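Local coordinates for protein DNA-binding response regulator, merR family (Colwellia psychrerythraea, PDB 3CNB) that probably acts as a DNA-binding response regulator of the merR family, represented here by its CheY-like signal receiver domain, at residues 10-15 / 53-58; 86-91 / 107-112. All blocks are in the same frame, centred on the assembly; numbering follows the deposited sequence.

Overall arrangement
Both contacts belong to the single parallel sheet of the CheY-like receiver domain, whose strands run in the order 36-40, 10-14, 57-61, 86-91, 109-112. Contact 1 closes first along the chain and joins strand 10-14 to strand 57-61; contact 2 follows, joining strand 86-91 to the outermost strand 109-112. Their centres lie about 13 Å apart, and strands 57-61 and 86-91, neighbours in the sheet, carry the link: Val58 N probably bonds to Ile86 O, and Val58 O to Ile88 N. All strands run toward the same sheet end, where Glu15, salt-bridged to Lys113, brings its carboxylate close to Asp61, the predicted phosphorylation site, which is unmodified in this structure.

Contact 1 of 2, residues 10-15 / 53-58; sequences SILIIE and VKPDVV
Ser10 and Asp56 grip each other where strand 10-14 meets the start of strand 57-61, at the beginning of two inner strands of the parallel sheet of a CheY-like receiver domain. The carbonyl of Ser10 takes two N-H groups: Asp56 N binds Ser10 O at 2.6 Å, coming in tilted from the carbonyl plane, while Val57 N makes a weak bond to the same oxygen. The carboxylate returns the grip, Asp56 OD2 accepting Ser10 N at 2.8 Å through its anti lone pair. Asp56 CG stands beside its own backbone N (chi1 -63°), which brings the acid to the same serine that its N-H holds. With the carboxylate cut back to an alanine, the N-H of Ser10 would probably lose this acceptor, leaving the start of the strand held by the two bonds to Ser10 O.

Further along, the bridge pattern becomes regular, with Leu12 N bonded to Val57 O at 2.9 Å. Two apolar faces form. On one, Ile11 and Val57 lie side by side and point the same way, Ile11 CG1 resting 3.9 Å from Val57 CB; Ile37 of strand 36-40 also packs on Ile11, and Ile86 on Val57. On the other, Leu12 CB sits against the proline ring, 3.6 Å from Pro55 CB, and Ile14 CD1 touches Val58 CG2 beyond it.

Lys54 takes positive phi as the chain leaves helix 43-52, and Pro55 then leads into the strand. Just before this turn, Val53 packs over the serine: with chi1 at -168°, the hydroxyl swings beside the carbonyl carbon of Ser10, where Ser10 OG lies 3.3 Å from Val53 CG1 and makes a weak bond to Val53 O.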
# COMPACT_ATOMS: atom_id res chain seq x y z
N SER A 10 -6.85 -8.22 6.16
CA SER A 10 -7.11 -6.79 6.21
C SER A 10 -6.15 -5.96 5.35
O SER A 10 -4.94 -6.15 5.40
CB SER A 10 -7.07 -6.32 7.67
OG SER A 10 -7.57 -5.02 7.80
N ILE A 11 -6.69 -5.05 4.54
CA ILE A 11 -5.86 -4.22 3.68
C ILE A 11 -6.15 -2.77 3.95
O ILE A 11 -7.31 -2.38 3.98
CB ILE A 11 -6.09 -4.51 2.17
CG1 ILE A 11 -5.67 -5.93 1.82
CG2 ILE A 11 -5.31 -3.53 1.27
CD1 ILE A 11 -6.31 -6.45 0.55
N LEU A 12 -5.10 -1.97 4.13
CA LEU A 12 -5.22 -0.52 4.27
C LEU A 12 -4.66 0.19 3.03
O LEU A 12 -3.48 0.01 2.67
CB LEU A 12 -4.46 -0.03 5.53
CG LEU A 12 -4.71 1.28 6.30
CD1 LEU A 12 -3.38 1.99 6.55
CD2 LEU A 12 -5.72 2.24 5.67
N ILE A 13 -5.48 1.03 2.43
CA ILE A 13 -5.10 1.82 1.27
C ILE A 13 -4.86 3.26 1.68
O ILE A 13 -5.78 3.91 2.19
CB ILE A 13 -6.19 1.77 0.14
CG1 ILE A 13 -6.33 0.36 -0.42
CG2 ILE A 13 -5.88 2.77 -1.01
CD1 ILE A 13 -7.69 0.13 -1.05
N ILE A 14 -3.66 3.74 1.47
CA ILE A 14 -3.30 5.10 1.70
C ILE A 14 -3.23 5.88 0.41
O ILE A 14 -2.32 5.74 -0.34
CB ILE A 14 -2.00 5.18 2.44
CG1 ILE A 14 -2.12 4.57 3.82
CG2 ILE A 14 -1.54 6.56 2.52
CD1 ILE A 14 -0.90 4.15 4.43
N GLU A 15 -4.19 6.75 0.18
CA GLU A 15 -4.42 7.37 -1.11
C GLU A 15 -5.37 8.58 -1.07
O GLU A 15 -6.49 8.44 -0.72
CB GLU A 15 -4.97 6.32 -2.05
CG GLU A 15 -5.36 6.77 -3.41
CD GLU A 15 -4.23 7.29 -4.20
OE1 GLU A 15 -4.22 8.46 -4.47
OE2 GLU A 15 -3.34 6.56 -4.52
N VAL A 53 -6.90 -0.63 12.14
CA VAL A 53 -7.33 -1.58 11.12
C VAL A 53 -6.45 -2.84 11.21
O VAL A 53 -6.88 -3.92 10.84
CB VAL A 53 -7.27 -0.88 9.72
CG1 VAL A 53 -7.23 -1.85 8.57
CG2 VAL A 53 -8.44 0.12 9.58
N LYS A 54 -5.25 -2.67 11.76
CA LYS A 54 -4.21 -3.71 11.83
C LYS A 54 -4.06 -4.44 10.49
O LYS A 54 -4.34 -5.63 10.40
CB LYS A 54 -4.51 -4.72 12.95
CG LYS A 54 -4.57 -4.14 14.35
CD LYS A 54 -5.66 -4.80 15.20
CE LYS A 54 -5.21 -6.16 15.73
NZ LYS A 54 -6.24 -6.77 16.63
N PRO A 55 -3.60 -3.72 9.44
CA PRO A 55 -3.66 -4.29 8.10
C PRO A 55 -2.57 -5.33 7.88
O PRO A 55 -1.52 -5.29 8.53
CB PRO A 55 -3.45 -3.08 7.19
CG PRO A 55 -2.63 -2.11 8.03
CD PRO A 55 -2.97 -2.38 9.46
N ASP A 56 -2.84 -6.28 7.00
CA ASP A 56 -1.83 -7.27 6.65
C ASP A 56 -1.04 -6.74 5.48
O ASP A 56 0.11 -7.08 5.31
CB ASP A 56 -2.51 -8.58 6.30
CG ASP A 56 -3.27 -9.16 7.48
OD1 ASP A 56 -2.60 -9.60 8.44
OD2 ASP A 56 -4.51 -9.13 7.46
N VAL A 57 -1.71 -5.92 4.68
CA VAL A 57 -1.18 -5.31 3.47
C VAL A 57 -1.46 -3.81 3.50
O VAL A 57 -2.58 -3.39 3.82
CB VAL A 57 -1.83 -5.92 2.17
CG1 VAL A 57 -1.27 -5.26 0.92
CG2 VAL A 57 -1.59 -7.44 2.09
N VAL A 58 -0.46 -2.98 3.20
CA VAL A 58 -0.75 -1.57 2.87
C VAL A 58 -0.33 -1.17 1.47
O VAL A 58 0.82 -1.39 1.04
CB VAL A 58 -0.33 -0.45 3.93
CG1 VAL A 58 -0.19 -0.97 5.35
CG2 VAL A 58 0.86 0.41 3.48

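Contact 2 of 2, residues 86-91 / 107-112; sequences IVIAMT and AETCFG
Ile88 and Phe111 cross obliquely on one face of the sheet, the methyl Ile88 CG2 lying 3.6 Å from Phe111 CD2 and nearly as close to CE2. Leu127 of helix 117-129 packs on the isoleucine and Leu119 of the same helix on the phenylalanine. On the other face the side chains are small: Ala89 CB meets Cys110 SG at 3.9 Å, and Ile102 of helix 96-104 rests on both residues. The sulfur also touches the threonine beyond: Thr91 OG1 lies anti to the backbone N (chi1 -167°), which puts the methyl CG2 between N and the carbonyl carbon and within 3.8 Å of Cys110 SG. Thr91 probably corresponds to the serine or threonine at the end of this strand in CheY-like receivers.

The two strands and helix 96-104 make a beta-alpha-beta crossover, the last of the fold, and the strand axes run parallel but twisted by 28°. Ala89 is bonded through both its N-H and its carbonyl: Ala89 N reaches Thr109 O at 3.1 Å, and Phe111 N comes in above the plane of the Ala89 carbonyl. This same Ala89 O lies at the edge of the phenyl ring. Thr91 N then binds Phe111 O at 2.9 Å.

At the entry to the strands the contact ends in a polar edge. Glu108 N binds Val87 O at 2.8 Å. The Glu108 chain bends at chi2, its CG lying against Ile86 CG2, and a water links the carboxylate to the backbone, accepting a hydrogen bond from Val87 N and donating one to Glu108 OE2 at 2.6 Å.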
# COMPACT_ATOMS: atom_id res chain seq x y z
N ILE A 86 2.81 -6.32 4.57
CA ILE A 86 3.28 -6.29 3.18
C ILE A 86 2.97 -4.92 2.60
O ILE A 86 1.80 -4.55 2.47
CB ILE A 86 2.58 -7.36 2.29
CG1 ILE A 86 2.84 -8.78 2.81
CG2 ILE A 86 3.00 -7.20 0.80
CD1 ILE A 86 1.64 -9.72 2.52
N VAL A 87 4.02 -4.17 2.28
CA VAL A 87 3.89 -2.83 1.77
C VAL A 87 4.09 -2.80 0.25
O VAL A 87 5.16 -3.15 -0.26
CB VAL A 87 4.88 -1.85 2.46
CG1 VAL A 87 4.84 -0.49 1.77
CG2 VAL A 87 4.55 -1.69 3.95
N ILE A 88 3.07 -2.35 -0.47
CA ILE A 88 3.17 -2.15 -1.90
C ILE A 88 3.06 -0.67 -2.21
O ILE A 88 2.00 -0.07 -2.03
CB ILE A 88 2.08 -2.98 -2.65
CG1 ILE A 88 2.31 -4.49 -2.39
CG2 ILE A 88 2.11 -2.72 -4.15
CD1 ILE A 88 1.19 -5.36 -2.84
N ALA A 89 4.15 -0.07 -2.69
CA ALA A 89 4.13 1.33 -3.08
C ALA A 89 3.45 1.57 -4.44
O ALA A 89 3.47 0.71 -5.31
CB ALA A 89 5.54 1.91 -3.09
N MET A 90 2.85 2.75 -4.59
CA MET A 90 2.30 3.23 -5.85
C MET A 90 2.77 4.67 -6.03
O MET A 90 2.91 5.40 -5.04
CB MET A 90 0.76 3.24 -5.84
CG MET A 90 0.08 2.10 -5.12
SD MET A 90 -1.69 2.27 -5.20
CE MET A 90 -2.02 3.34 -3.79
N THR A 91 3.02 5.09 -7.26
CA THR A 91 3.43 6.47 -7.56
C THR A 91 3.11 6.87 -9.01
O THR A 91 2.97 6.00 -9.86
CB THR A 91 4.94 6.75 -7.21
OG1 THR A 91 5.18 8.16 -7.23
CG2 THR A 91 5.91 6.04 -8.17
N ALA A 107 9.41 -1.68 1.08
CA ALA A 107 8.32 -2.01 0.14
C ALA A 107 8.68 -3.23 -0.73
O ALA A 107 9.85 -3.39 -1.08
CB ALA A 107 8.01 -0.81 -0.74
N GLU A 108 7.71 -4.07 -1.07
CA GLU A 108 7.98 -5.27 -1.91
C GLU A 108 8.32 -4.85 -3.32
O GLU A 108 9.12 -5.49 -4.02
CB GLU A 108 6.78 -6.22 -1.96
CG GLU A 108 6.37 -6.79 -0.63
CD GLU A 108 7.48 -7.52 0.06
OE1 GLU A 108 8.28 -8.21 -0.62
OE2 GLU A 108 7.56 -7.39 1.30
N THR A 109 7.66 -3.77 -3.74
CA THR A 109 7.72 -3.30 -5.10
C THR A 109 7.00 -1.97 -5.19
O THR A 109 6.40 -1.50 -4.22
CB THR A 109 7.08 -4.33 -6.07
OG1 THR A 109 7.34 -3.92 -7.42
CG2 THR A 109 5.58 -4.51 -5.81
N CYS A 110 7.07 -1.35 -6.36
CA CYS A 110 6.45 -0.08 -6.58
C CYS A 110 5.76 -0.08 -7.94
O CYS A 110 6.36 -0.43 -8.95
CB CYS A 110 7.48 1.04 -6.46
SG CYS A 110 6.82 2.70 -6.66
N PHE A 111 4.48 0.30 -7.95
CA PHE A 111 3.69 0.37 -9.15
C PHE A 111 3.62 1.80 -9.66
O PHE A 111 3.37 2.72 -8.89
CB PHE A 111 2.27 -0.13 -8.88
CG PHE A 111 2.15 -1.62 -8.86
CD1 PHE A 111 1.69 -2.29 -9.99
CD2 PHE A 111 2.49 -2.36 -7.73
CE1 PHE A 111 1.58 -3.68 -10.00
CE2 PHE A 111 2.37 -3.73 -7.72
CZ PHE A 111 1.92 -4.40 -8.86
N GLY A 112 3.84 1.98 -10.96
CA GLY A 112 3.63 3.26 -11.62
C GLY A 112 2.17 3.49 -11.91
O GLY A 112 1.39 2.54 -11.91
O HOH W 1 6.89 -5.13 2.51